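Long-range contacts in bottromycin amidohydrolase (PDB 6I5S), which probably hydrolyses a thiazoline-containing intermediate, acting as a zinc-dependent amidohydrolase that is the gatekeeper of bottromycin biosynthesis: residues H38-V43 with L59-G64; A93-S98 with T112-L117; L137-V142 with M389-K394. One frame throughout, in Å; residues are numbered along the deposited sequence.

Contact 1. Residues H38-V43 with L59-G64; sequences HVFKAV and LEVADG
With CG anti to the carbonyl carbon in F40 (chi1 -59°) and anti to the backbone N in L59 (chi1 167°), the two side chains run side by side on one face of the sheet, and F40 CD2 comes to 4.0 Å from L59 CD2. That methyl meets the ring obliquely, whereas V61 CG2 arrives at the ring edge, 4.2 Å from F40 CE2. V43, beyond the corner at A42, adds its CG2 at 4.2 Å from L59 CB.

Beneath this apolar row the strand axes run antiparallel at 167°, 4.8 Å apart. F40 and L59 form a hydrogen-bonded pair, F40 N giving to L59 O at 2.9 Å and L59 N to F40 O at 2.8 Å. H38 and V61 form the second such pair, H38 N lying 2.9 Å from V61 O. Between them V39 and E60 are a non-hydrogen-bonded pair whose side chains occupy the exposed face.

Strand 57-62 is central in a three-stranded antiparallel sheet, with strand 65-71 along its far side; the F40 face meets F404 and F428 of the larger sheet, and H38 NE2 bonds to G426 O.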
ATOM      1  N   HIS A  38     -14.178 -14.726 -18.608  1.00 42.19           N
ATOM      2  CA  HIS A  38     -14.368 -15.853 -17.699  1.00 35.93           C
ATOM      3  C   HIS A  38     -15.816 -15.927 -17.271  1.00 34.98           C
ATOM      4  O   HIS A  38     -16.530 -14.932 -17.280  1.00 39.40           O
ATOM      5  CB  HIS A  38     -13.537 -15.712 -16.419  1.00 36.39           C
ATOM      6  CG  HIS A  38     -12.078 -15.495 -16.656  1.00 33.43           C
ATOM      7  ND1 HIS A  38     -11.198 -16.539 -16.864  1.00 39.63           N
ATOM      8  CD2 HIS A  38     -11.358 -14.359 -16.781  1.00 34.59           C
ATOM      9  CE1 HIS A  38      -9.987 -16.047 -17.067  1.00 40.00           C
ATOM     10  NE2 HIS A  38     -10.057 -14.730 -17.022  1.00 35.89           N
ATOM     11  N   VAL A  39     -16.199 -17.096 -16.790  1.00 35.31           N
ATOM     12  CA  VAL A  39     -17.370 -17.263 -15.940  1.00 37.69           C
ATOM     13  C   VAL A  39     -16.907 -18.007 -14.695  1.00 44.59           C
ATOM     14  O   VAL A  39     -16.330 -19.095 -14.801  1.00 43.38           O
ATOM     15  CB  VAL A  39     -18.495 -18.026 -16.642  1.00 43.47           C
ATOM     16  CG1 VAL A  39     -19.685 -18.207 -15.686  1.00 45.84           C
ATOM     17  CG2 VAL A  39     -18.915 -17.299 -17.871  1.00 45.37           C
ATOM     18  N   PHE A  40     -17.119 -17.414 -13.523  1.00 38.43           N
ATOM     19  CA  PHE A  40     -16.839 -18.069 -12.240  1.00 41.97           C
ATOM     20  C   PHE A  40     -18.189 -18.410 -11.616  1.00 37.64           C
ATOM     21  O   PHE A  40     -19.006 -17.515 -11.381  1.00 40.17           O
ATOM     22  CB  PHE A  40     -16.031 -17.160 -11.296  1.00 37.05           C
ATOM     23  CG  PHE A  40     -14.697 -16.728 -11.839  1.00 35.26           C
ATOM     24  CD1 PHE A  40     -13.577 -17.492 -11.644  1.00 37.84           C
ATOM     25  CD2 PHE A  40     -14.574 -15.569 -12.573  1.00 37.20           C
ATOM     26  CE1 PHE A  40     -12.376 -17.116 -12.165  1.00 39.06           C
ATOM     27  CE2 PHE A  40     -13.382 -15.181 -13.068  1.00 37.34           C
ATOM     28  CZ  PHE A  40     -12.279 -15.952 -12.877  1.00 37.52           C
ATOM     29  N   LYS A  41     -18.424 -19.689 -11.346  1.00 37.32           N
ATOM     30  CA  LYS A  41     -19.721 -20.136 -10.852  1.00 46.04           C
ATOM     31  C   LYS A  41     -19.797 -20.004  -9.342  1.00 44.46           C
ATOM     32  O   LYS A  41     -18.793 -20.166  -8.641  1.00 36.73           O
ATOM     33  CB  LYS A  41     -19.969 -21.597 -11.240  1.00 57.61           C
ATOM     34  CG  LYS A  41     -20.364 -21.792 -12.690  1.00 77.63           C
ATOM     35  CD  LYS A  41     -19.589 -22.925 -13.347  1.00111.63           C
ATOM     36  CE  LYS A  41     -19.765 -24.248 -12.609  1.00146.77           C
ATOM     37  NZ  LYS A  41     -19.145 -25.399 -13.333  1.00158.92           N
ATOM     38  N   ALA A  42     -20.996 -19.680  -8.856  1.00 41.52           N
ATOM     39  CA  ALA A  42     -21.322 -19.779  -7.442  1.00 39.21           C
ATOM     40  C   ALA A  42     -20.390 -18.925  -6.581  1.00 38.13           C
ATOM     41  O   ALA A  42     -19.790 -19.401  -5.612  1.00 41.92           O
ATOM     42  CB  ALA A  42     -21.288 -21.236  -6.995  1.00 43.95           C
ATOM     43  N   VAL A  43     -20.300 -17.634  -6.914  1.00 33.81           N
ATOM     44  CA  VAL A  43     -19.387 -16.725  -6.238  1.00 39.86           C
ATOM     45  C   VAL A  43     -20.170 -16.011  -5.157  1.00 41.31           C
ATOM     46  O   VAL A  43     -21.280 -15.523  -5.417  1.00 40.50           O
ATOM     47  CB  VAL A  43     -18.782 -15.705  -7.228  1.00 38.64           C
ATOM     48  CG1 VAL A  43     -18.100 -14.563  -6.512  1.00 34.35           C
ATOM     49  CG2 VAL A  43     -17.782 -16.380  -8.167  1.00 37.41           C
ATOM     50  N   LEU A  59     -20.416 -15.184 -11.857  1.00 32.80           N
ATOM     51  CA  LEU A  59     -19.753 -13.945 -12.220  1.00 36.90           C
ATOM     52  C   LEU A  59     -19.259 -14.025 -13.663  1.00 37.23           C
ATOM     53  O   LEU A  59     -18.460 -14.904 -13.994  1.00 37.86           O
ATOM     54  CB  LEU A  59     -18.574 -13.721 -11.270  1.00 36.97           C
ATOM     55  CG  LEU A  59     -17.594 -12.627 -11.694  1.00 45.82           C
ATOM     56  CD1 LEU A  59     -18.300 -11.260 -11.751  1.00 42.05           C
ATOM     57  CD2 LEU A  59     -16.415 -12.578 -10.751  1.00 43.18           C
ATOM     58  N   GLU A  60     -19.706 -13.094 -14.501  1.00 35.36           N
ATOM     59  CA  GLU A  60     -19.261 -13.004 -15.885  1.00 36.40           C
ATOM     60  C   GLU A  60     -18.257 -11.872 -16.030  1.00 36.26           C
ATOM     61  O   GLU A  60     -18.551 -10.714 -15.682  1.00 35.44           O
ATOM     62  CB  GLU A  60     -20.442 -12.776 -16.818  1.00 47.95           C
ATOM     63  CG  GLU A  60     -20.002 -12.656 -18.253  1.00 67.52           C
ATOM     64  CD  GLU A  60     -21.119 -12.337 -19.198  1.00 72.64           C
ATOM     65  OE1 GLU A  60     -22.299 -12.385 -18.788  1.00 69.51           O
ATOM     66  OE2 GLU A  60     -20.788 -12.034 -20.362  1.00 57.84           O
ATOM     67  N   VAL A  61     -17.056 -12.213 -16.500  1.00 34.06           N
ATOM     68  CA  VAL A  61     -16.003 -11.246 -16.827  1.00 33.68           C
ATOM     69  C   VAL A  61     -15.824 -11.253 -18.338  1.00 38.01           C
ATOM     70  O   VAL A  61     -15.671 -12.318 -18.945  1.00 36.45           O
ATOM     71  CB  VAL A  61     -14.689 -11.604 -16.116  1.00 41.71           C
ATOM     72  CG1 VAL A  61     -13.581 -10.663 -16.516  1.00 35.52           C
ATOM     73  CG2 VAL A  61     -14.868 -11.552 -14.594  1.00 43.75           C
ATOM     74  N   ALA A  62     -15.841 -10.071 -18.938  1.00 38.50           N
ATOM     75  CA  ALA A  62     -15.742  -9.917 -20.383  1.00 36.21           C
ATOM     76  C   ALA A  62     -14.630  -8.919 -20.668  1.00 36.89           C
ATOM     77  O   ALA A  62     -14.751  -7.742 -20.327  1.00 35.85           O
ATOM     78  CB  ALA A  62     -17.066  -9.446 -20.961  1.00 40.18           C
ATOM     79  N   ASP A  63     -13.548  -9.390 -21.300  1.00 41.01           N
ATOM     80  CA  ASP A  63     -12.422  -8.523 -21.667  1.00 43.73           C
ATOM     81  C   ASP A  63     -11.960  -7.698 -20.477  1.00 34.26           C
ATOM     82  O   ASP A  63     -11.700  -6.500 -20.586  1.00 35.30           O
ATOM     83  CB  ASP A  63     -12.782  -7.586 -22.833  1.00 53.98           C
ATOM     84  CG  ASP A  63     -11.552  -6.995 -23.498  1.00 65.25           C
ATOM     85  OD1 ASP A  63     -10.490  -7.653 -23.457  1.00 79.15           O
ATOM     86  OD2 ASP A  63     -11.640  -5.892 -24.057  1.00 90.77           O
ATOM     87  N   GLY A  64     -11.850  -8.355 -19.315  1.00 33.76           N
ATOM     88  CA  GLY A  64     -11.317  -7.725 -18.140  1.00 33.02           C
ATOM     89  C   GLY A  64     -12.248  -6.756 -17.432  1.00 34.71           C
ATOM     90  O   GLY A  64     -11.787  -5.936 -16.646  1.00 33.81           O
TER

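Contact 2. Residues A93-S98 with T112-L117; sequences AHAHVS and TAYRQL
A93, L117 and R115 bury the most surface here: R115 holds the carbonyl of A93, and L117 lies against H94, the first of the two zinc ligands on this segment. The carbonyl oxygen of A93 is gripped by one guanidinium group: R115 NE donates to A93 O at 2.7 Å, with the acceptor near the guanidinium plane, and R115 NH1 adds a weak bond to the same oxygen. A bend in the arginine chain (chi3 -52°) folds NE back to that carbonyl, while NH1 also forms a salt bridge with E228 and NH2 bonds to S226. A leucine in place of R115 would probably leave A93 O without its side-chain donors and E228, which also holds H94 ND1, without its salt-bridge mate.

L117 CB stands 4.2 Å from the H94 ring centroid, only 13° off the normal, and its CD2 packs tightly at 3.3 Å from H94 ND1. L117 thus backs one face of the imidazole, whose orientation is also set by H94 ND1 bonding to E228 and by H94 NE2 which, like H96 NE2, binds zinc together with D348.

The backbones are tied by A95 N to R115 O at 2.9 Å. Farther along, V97 N donates to a lone pair of Q116 OE1 at 2.8 Å, and V97 CG2 lies over the Y114 ring, 3.8 Å from its centroid.

The strands are parallel neighbours in a beta-alpha-beta unit: helix 100-108 links strand 84-95 to strand 111-116, its L103 and L106 packing on V97 and Y114, and H123 of helix 121-132 touches Y114 and Q116.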
ATOM      1  N   ALA A  93      -1.926   1.388   0.114  1.00 25.34           N
ATOM      2  CA  ALA A  93      -2.093   2.846   0.057  1.00 25.73           C
ATOM      3  C   ALA A  93      -0.805   3.643   0.289  1.00 25.14           C
ATOM      4  O   ALA A  93      -0.829   4.890   0.216  1.00 25.34           O
ATOM      5  CB  ALA A  93      -3.152   3.274   1.039  1.00 28.23           C
ATOM      6  N   HIS A  94       0.318   2.987   0.514  1.00 23.40           N
ATOM      7  CA  HIS A  94       1.578   3.707   0.650  1.00 26.42           C
ATOM      8  C   HIS A  94       2.708   2.757   0.285  1.00 31.65           C
ATOM      9  O   HIS A  94       3.329   2.186   1.177  1.00 26.86           O
ATOM     10  CB  HIS A  94       1.765   4.212   2.068  1.00 29.07           C
ATOM     11  CG  HIS A  94       2.865   5.242   2.233  1.00 27.79           C
ATOM     12  ND1 HIS A  94       2.645   6.493   2.776  1.00 34.33           N
ATOM     13  CD2 HIS A  94       4.186   5.203   1.919  1.00 39.46           C
ATOM     14  CE1 HIS A  94       3.776   7.179   2.760  1.00 28.86           C
ATOM     15  NE2 HIS A  94       4.733   6.415   2.278  1.00 34.81           N
ATOM     16  N   ALA A  95       3.001   2.580  -0.999  1.00 28.66           N
ATOM     17  CA  ALA A  95       4.042   1.660  -1.434  1.00 30.67           C
ATOM     18  C   ALA A  95       5.157   2.451  -2.107  1.00 38.67           C
ATOM     19  O   ALA A  95       4.938   3.555  -2.611  1.00 34.30           O
ATOM     20  CB  ALA A  95       3.494   0.588  -2.388  1.00 31.95           C
ATOM     21  N   HIS A  96       6.377   1.932  -1.995  1.00 28.94           N
ATOM     22  CA  HIS A  96       7.548   2.471  -2.676  1.00 30.68           C
ATOM     23  C   HIS A  96       8.042   1.339  -3.581  1.00 27.30           C
ATOM     24  O   HIS A  96       8.970   0.609  -3.247  1.00 31.01           O
ATOM     25  CB  HIS A  96       8.603   2.949  -1.701  1.00 37.31           C
ATOM     26  CG  HIS A  96       8.178   4.173  -0.942  1.00 75.58           C
ATOM     27  ND1 HIS A  96       8.098   5.422  -1.525  1.00 82.99           N
ATOM     28  CD2 HIS A  96       7.752   4.328   0.332  1.00 86.74           C
ATOM     29  CE1 HIS A  96       7.664   6.294  -0.635  1.00 80.57           C
ATOM     30  NE2 HIS A  96       7.447   5.655   0.498  1.00 74.08           N
ATOM     31  N   VAL A  97       7.387   1.202  -4.719  1.00 29.32           N
ATOM     32  CA  VAL A  97       7.731   0.200  -5.724  1.00 26.60           C
ATOM     33  C   VAL A  97       8.951   0.698  -6.471  1.00 30.61           C
ATOM     34  O   VAL A  97       8.922   1.781  -7.067  1.00 31.02           O
ATOM     35  CB  VAL A  97       6.552  -0.026  -6.651  1.00 27.96           C
ATOM     36  CG1 VAL A  97       6.994  -0.827  -7.866  1.00 32.08           C
ATOM     37  CG2 VAL A  97       5.453  -0.713  -5.850  1.00 27.39           C
ATOM     38  N   SER A  98      10.039  -0.087  -6.412  1.00 24.79           N
ATOM     39  CA  SER A  98      11.310   0.226  -7.036  1.00 24.39           C
ATOM     40  C   SER A  98      11.803  -0.872  -7.962  1.00 30.04           C
ATOM     41  O   SER A  98      12.792  -0.658  -8.677  1.00 30.93           O
ATOM     42  CB  SER A  98      12.390   0.487  -5.968  1.00 37.79           C
ATOM     43  OG  SER A  98      12.066   1.642  -5.244  1.00 66.38           O
ATOM     44  N   THR A 112      -3.787  -5.411  -6.135  1.00 25.03           N
ATOM     45  CA  THR A 112      -3.925  -5.143  -7.542  1.00 25.07           C
ATOM     46  C   THR A 112      -3.774  -3.671  -7.906  1.00 24.58           C
ATOM     47  O   THR A 112      -3.898  -3.335  -9.087  1.00 25.15           O
ATOM     48  CB  THR A 112      -5.290  -5.661  -8.059  1.00 25.59           C
ATOM     49  OG1 THR A 112      -6.360  -5.087  -7.327  1.00 30.36           O
ATOM     50  CG2 THR A 112      -5.401  -7.188  -7.915  1.00 27.50           C
ATOM     51  N   ALA A 113      -3.564  -2.803  -6.916  1.00 23.94           N
ATOM     52  CA  ALA A 113      -3.299  -1.387  -7.133  1.00 24.25           C
ATOM     53  C   ALA A 113      -2.487  -0.872  -5.934  1.00 26.30           C
ATOM     54  O   ALA A 113      -2.437  -1.497  -4.871  1.00 25.44           O
ATOM     55  CB  ALA A 113      -4.593  -0.591  -7.275  1.00 28.87           C
ATOM     56  N   TYR A 114      -1.757   0.208  -6.156  1.00 24.60           N
ATOM     57  CA  TYR A 114      -0.999   0.807  -5.064  1.00 22.66           C
ATOM     58  C   TYR A 114      -0.869   2.312  -5.336  1.00 22.64           C
ATOM     59  O   TYR A 114      -0.853   2.747  -6.500  1.00 23.33           O
ATOM     60  CB  TYR A 114       0.382   0.148  -4.924  1.00 23.33           C
ATOM     61  CG  TYR A 114       1.301   0.278  -6.159  1.00 26.82           C
ATOM     62  CD1 TYR A 114       2.295   1.264  -6.237  1.00 27.27           C
ATOM     63  CD2 TYR A 114       1.181  -0.604  -7.230  1.00 26.78           C
ATOM     64  CE1 TYR A 114       3.100   1.396  -7.372  1.00 27.58           C
ATOM     65  CE2 TYR A 114       2.008  -0.508  -8.384  1.00 28.91           C
ATOM     66  CZ  TYR A 114       2.983   0.472  -8.430  1.00 31.31           C
ATOM     67  OH  TYR A 114       3.766   0.581  -9.503  1.00 29.28           O
ATOM     68  N   ARG A 115      -0.747   3.073  -4.247  1.00 23.53           N
ATOM     69  CA  ARG A 115      -0.305   4.472  -4.304  1.00 22.98           C
ATOM     70  C   ARG A 115       1.211   4.494  -4.169  1.00 28.70           C
ATOM     71  O   ARG A 115       1.793   4.050  -3.165  1.00 27.42           O
ATOM     72  CB  ARG A 115      -0.965   5.335  -3.234  1.00 25.08           C
ATOM     73  CG  ARG A 115      -2.462   5.393  -3.351  1.00 24.02           C
ATOM     74  CD  ARG A 115      -3.070   6.545  -2.507  1.00 26.80           C
ATOM     75  NE  ARG A 115      -2.600   6.518  -1.098  1.00 26.73           N
ATOM     76  CZ  ARG A 115      -2.780   7.485  -0.204  1.00 26.91           C
ATOM     77  NH1 ARG A 115      -2.311   7.372   1.032  1.00 27.63           N
ATOM     78  NH2 ARG A 115      -3.466   8.607  -0.488  1.00 25.40           N
ATOM     79  N   GLN A 116       1.844   5.038  -5.181  1.00 21.31           N
ATOM     80  CA  GLN A 116       3.288   5.268  -5.215  1.00 23.57           C
ATOM     81  C   GLN A 116       3.535   6.674  -4.722  1.00 29.84           C
ATOM     82  O   GLN A 116       3.353   7.639  -5.466  1.00 27.46           O
ATOM     83  CB  GLN A 116       3.838   5.098  -6.621  1.00 22.00           C
ATOM     84  CG  GLN A 116       5.322   5.421  -6.735  1.00 31.48           C
ATOM     85  CD  GLN A 116       6.192   4.418  -6.002  1.00 28.78           C
ATOM     86  OE1 GLN A 116       5.820   3.260  -5.828  1.00 29.87           O
ATOM     87  NE2 GLN A 116       7.348   4.860  -5.565  1.00 28.21           N
ATOM     88  N   LEU A 117       3.951   6.785  -3.469  1.00 29.49           N
ATOM     89  CA  LEU A 117       4.035   8.091  -2.821  1.00 34.17           C
ATOM     90  C   LEU A 117       5.398   8.748  -2.989  1.00 45.23           C
ATOM     91  O   LEU A 117       5.694   9.743  -2.314  1.00 51.92           O
ATOM     92  CB  LEU A 117       3.629   7.944  -1.336  1.00 38.03           C
ATOM     93  CG  LEU A 117       2.289   8.653  -1.127  1.00 50.27           C
ATOM     94  CD1 LEU A 117       1.193   8.158  -2.015  1.00 32.61           C
ATOM     95  CD2 LEU A 117       1.873   8.532   0.313  1.00 55.34           C
TER

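Contact 3. Residues L137-V142 with M389-K394; sequences LPRPWV and MGWHDK
W141 and M389 mark the nearest backbone approach, CA to CA 7.0 Å, where the extended strand 139-142 meets the end of helix 383-388, closed by a Schellman motif at G390 (phi 80°). Holding CG anti to the backbone N (chi1 -178°), W141 sends its indole past the methionine side chain, which slides by in the opposite direction. M389 CG lies over the five-membered ring, 3.9 Å from its centroid, a CH-pi contact. The sulfur follows obliquely, M389 SD being 4.6 Å from that same W141 centroid. A weak hydrogen bond, W141 NE1 to M389 O at 3.1 Å, ties the indole to the helix end.

W391 forms the second half of the interface. Its NE1 comes to the edge of the W141 ring, 4.0 Å from CD1, with the ring planes at 58°, so the indoles neither stack nor make a T. The far corner of the benzo ring touches R139, CH2 to CG at 3.4 Å, and M389 CE stands over one face of W391, placing the methionine between both indoles.

P140 turns to helix 121-132, while R139 and W141 turn to the incoming loop; W391 also reaches A113 on the adjoining strand. Strand 139-142 follows helix 121-132 and pairs in parallel with strand 111-116, a beta-alpha-beta order consistent with the beta/alpha barrel of metal-dependent amidohydrolases, here joined by a Met-aromatic contact to a Schellman-capped helix end.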
ATOM      1  N   LEU A 137       0.323  -6.611 -14.013  1.00 25.90           N
ATOM      2  CA  LEU A 137       0.906  -5.890 -12.885  1.00 26.91           C
ATOM      3  C   LEU A 137      -0.189  -5.086 -12.178  1.00 22.37           C
ATOM      4  O   LEU A 137      -1.280  -4.876 -12.725  1.00 25.02           O
ATOM      5  CB  LEU A 137       2.076  -5.007 -13.347  1.00 40.03           C
ATOM      6  CG  LEU A 137       1.945  -4.264 -14.646  1.00 46.19           C
ATOM      7  CD1 LEU A 137       0.652  -3.561 -14.711  1.00 97.99           C
ATOM      8  CD2 LEU A 137       3.099  -3.302 -14.783  1.00 45.99           C
ATOM      9  N   PRO A 138       0.046  -4.687 -10.933  1.00 22.16           N
ATOM     10  CA  PRO A 138      -0.919  -3.839 -10.234  1.00 21.40           C
ATOM     11  C   PRO A 138      -0.943  -2.458 -10.876  1.00 22.92           C
ATOM     12  O   PRO A 138       0.075  -1.984 -11.405  1.00 28.88           O
ATOM     13  CB  PRO A 138      -0.369  -3.752  -8.806  1.00 26.80           C
ATOM     14  CG  PRO A 138       0.804  -4.674  -8.745  1.00 30.68           C
ATOM     15  CD  PRO A 138       1.264  -4.926 -10.168  1.00 27.00           C
ATOM     16  N   ARG A 139      -2.094  -1.798 -10.742  1.00 24.78           N
ATOM     17  CA  ARG A 139      -2.250  -0.463 -11.322  1.00 27.76           C
ATOM     18  C   ARG A 139      -1.707   0.588 -10.354  1.00 31.91           C
ATOM     19  O   ARG A 139      -2.135   0.616  -9.196  1.00 27.48           O
ATOM     20  CB  ARG A 139      -3.732  -0.222 -11.582  1.00 25.65           C
ATOM     21  CG  ARG A 139      -4.098   1.130 -12.255  1.00 33.06           C
ATOM     22  CD  ARG A 139      -3.631   1.162 -13.735  1.00 64.40           C
ATOM     23  NE  ARG A 139      -4.193   2.316 -14.436  1.00 81.85           N
ATOM     24  CZ  ARG A 139      -4.980   2.266 -15.511  1.00 85.86           C
ATOM     25  NH1 ARG A 139      -5.308   1.112 -16.090  1.00 83.45           N
ATOM     26  NH2 ARG A 139      -5.432   3.404 -16.017  1.00 88.25           N
ATOM     27  N   PRO A 140      -0.814   1.487 -10.794  1.00 26.88           N
ATOM     28  CA  PRO A 140      -0.306   2.534  -9.898  1.00 24.70           C
ATOM     29  C   PRO A 140      -1.134   3.802  -9.893  1.00 27.59           C
ATOM     30  O   PRO A 140      -1.795   4.178 -10.875  1.00 27.29           O
ATOM     31  CB  PRO A 140       1.097   2.817 -10.455  1.00 28.92           C
ATOM     32  CG  PRO A 140       0.948   2.553 -11.964  1.00 37.70           C
ATOM     33  CD  PRO A 140      -0.175   1.536 -12.132  1.00 29.64           C
ATOM     34  N   TRP A 141      -1.046   4.493  -8.745  1.00 24.48           N
ATOM     35  CA  TRP A 141      -1.509   5.865  -8.576  1.00 23.36           C
ATOM     36  C   TRP A 141      -0.258   6.631  -8.157  1.00 25.65           C
ATOM     37  O   TRP A 141       0.393   6.269  -7.179  1.00 25.91           O
ATOM     38  CB  TRP A 141      -2.631   5.952  -7.541  1.00 24.56           C
ATOM     39  CG  TRP A 141      -3.257   7.259  -7.256  1.00 25.05           C
ATOM     40  CD1 TRP A 141      -4.446   7.708  -7.758  1.00 28.78           C
ATOM     41  CD2 TRP A 141      -2.784   8.292  -6.389  1.00 26.07           C
ATOM     42  NE1 TRP A 141      -4.750   8.931  -7.257  1.00 27.81           N
ATOM     43  CE2 TRP A 141      -3.745   9.319  -6.415  1.00 24.90           C
ATOM     44  CE3 TRP A 141      -1.636   8.460  -5.610  1.00 28.04           C
ATOM     45  CZ2 TRP A 141      -3.583  10.500  -5.705  1.00 26.45           C
ATOM     46  CZ3 TRP A 141      -1.499   9.620  -4.862  1.00 25.18           C
ATOM     47  CH2 TRP A 141      -2.454  10.630  -4.935  1.00 29.23           C
ATOM     48  N   VAL A 142       0.141   7.632  -8.941  1.00 23.51           N
ATOM     49  CA  VAL A 142       1.532   8.076  -8.941  1.00 26.55           C
ATOM     50  C   VAL A 142       1.599   9.560  -8.553  1.00 29.22           C
ATOM     51  O   VAL A 142       1.010  10.398  -9.246  1.00 26.41           O
ATOM     52  CB  VAL A 142       2.159   7.840 -10.324  1.00 25.27           C
ATOM     53  CG1 VAL A 142       3.615   8.240 -10.300  1.00 25.64           C
ATOM     54  CG2 VAL A 142       1.928   6.378 -10.751  1.00 25.48           C
ATOM     55  N   MET A 389      -8.141   7.473  -4.113  1.00 26.89           N
ATOM     56  CA  MET A 389      -7.478   7.607  -5.418  1.00 25.64           C
ATOM     57  C   MET A 389      -8.340   8.246  -6.480  1.00 32.10           C
ATOM     58  O   MET A 389      -7.851   8.513  -7.605  1.00 32.47           O
ATOM     59  CB  MET A 389      -7.040   6.230  -5.898  1.00 26.90           C
ATOM     60  CG  MET A 389      -5.901   5.625  -5.083  1.00 27.33           C
ATOM     61  SD  MET A 389      -5.210   4.079  -5.758  1.00 30.92           S
ATOM     62  CE  MET A 389      -6.638   2.988  -5.682  1.00 28.00           C
ATOM     63  N   GLY A 390      -9.612   8.493  -6.193  1.00 27.88           N
ATOM     64  CA  GLY A 390     -10.444   9.138  -7.173  1.00 34.58           C
ATOM     65  C   GLY A 390     -10.937   8.193  -8.235  1.00 35.28           C
ATOM     66  O   GLY A 390     -11.382   8.647  -9.299  1.00 35.05           O
ATOM     67  N   TRP A 391     -10.847   6.894  -7.987  1.00 34.57           N
ATOM     68  CA  TRP A 391     -11.317   5.864  -8.919  1.00 33.37           C
ATOM     69  C   TRP A 391     -12.746   5.539  -8.527  1.00 58.04           C
ATOM     70  O   TRP A 391     -12.981   4.781  -7.584  1.00 78.95           O
ATOM     71  CB  TRP A 391     -10.467   4.599  -8.849  1.00 32.93           C
ATOM     72  CG  TRP A 391      -9.020   4.785  -9.212  1.00 31.70           C
ATOM     73  CD1 TRP A 391      -8.425   5.935  -9.620  1.00 33.84           C
ATOM     74  CD2 TRP A 391      -8.003   3.771  -9.239  1.00 34.67           C
ATOM     75  NE1 TRP A 391      -7.094   5.693  -9.896  1.00 34.34           N
ATOM     76  CE2 TRP A 391      -6.811   4.385  -9.665  1.00 35.95           C
ATOM     77  CE3 TRP A 391      -7.996   2.423  -8.970  1.00 35.03           C
ATOM     78  CZ2 TRP A 391      -5.614   3.679  -9.814  1.00 34.92           C
ATOM     79  CZ3 TRP A 391      -6.795   1.702  -9.095  1.00 39.54           C
ATOM     80  CH2 TRP A 391      -5.629   2.333  -9.472  1.00 38.08           C
ATOM     81  N   HIS A 392     -13.710   6.078  -9.262  1.00 48.57           N
ATOM     82  CA  HIS A 392     -15.100   6.037  -8.822  1.00 84.30           C
ATOM     83  C   HIS A 392     -15.949   5.031  -9.603  1.00 91.20           C
ATOM     84  O   HIS A 392     -17.162   5.202  -9.726  1.00105.53           O
ATOM     85  CB  HIS A 392     -15.687   7.444  -8.867  1.00 97.25           C
ATOM     86  CG  HIS A 392     -15.124   8.348  -7.805  1.00 84.94           C
ATOM     87  ND1 HIS A 392     -14.885   9.692  -8.013  1.00 73.70           N
ATOM     88  CD2 HIS A 392     -14.736   8.090  -6.529  1.00 77.30           C
ATOM     89  CE1 HIS A 392     -14.384  10.221  -6.911  1.00 76.22           C
ATOM     90  NE2 HIS A 392     -14.277   9.270  -5.996  1.00 73.88           N
ATOM     91  N   ASP A 393     -15.328   3.966 -10.114  1.00 79.52           N
ATOM     92  CA  ASP A 393     -16.046   2.719 -10.347  1.00 86.72           C
ATOM     93  C   ASP A 393     -16.304   2.015  -9.015  1.00 88.10           C
ATOM     94  O   ASP A 393     -15.503   2.099  -8.079  1.00 78.28           O
ATOM     95  CB  ASP A 393     -15.251   1.789 -11.272  1.00 78.10           C
ATOM     96  CG  ASP A 393     -15.264   2.251 -12.714  1.00 66.59           C
ATOM     97  OD1 ASP A 393     -16.188   3.008 -13.085  1.00 68.41           O
ATOM     98  OD2 ASP A 393     -14.365   1.845 -13.479  1.00 53.14           O
ATOM     99  N   LYS A 394     -17.440   1.323  -8.925  1.00 85.19           N
ATOM    100  CA  LYS A 394     -17.733   0.573  -7.712  1.00 69.42           C
ATOM    101  C   LYS A 394     -16.637  -0.477  -7.484  1.00 68.93           C
ATOM    102  O   LYS A 394     -16.023  -0.964  -8.448  1.00 52.86           O
ATOM    103  CB  LYS A 394     -19.116  -0.085  -7.793  1.00 54.70           C
ATOM    104  CG  LYS A 394     -20.227   0.754  -7.132  1.00 54.34           C
ATOM    105  CD  LYS A 394     -21.391   1.017  -8.078  1.00 71.60           C
ATOM    106  CE  LYS A 394     -21.967   2.430  -7.915  1.00 80.54           C
ATOM    107  NZ  LYS A 394     -22.241   3.067  -9.242  1.00 78.02           N
TER

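Overall arrangement
From the N terminus, contact 1 comes first, joining strands 38-41 and 57-62 of the small antiparallel sheet; the loop it closes already visits the larger sheet through strand 43-45. The chain returns to that sheet with strand 84-95, and contact 2 closes the crossover through helix 100-108. Contact 3 opens only afterwards and spans by far the longest loop, bringing the segment after helix 383-388 back to strand 139-142. The three are in series, none nesting or crossing. Contacts 2 and 3 share neighbouring strands, with probable hydrogen bonds from Q116 N to W141 O (2.8 Å) and W141 N to Y114 O (2.9 Å). Contact 1 stands apart, its centre about 27 Å from that of contact 2.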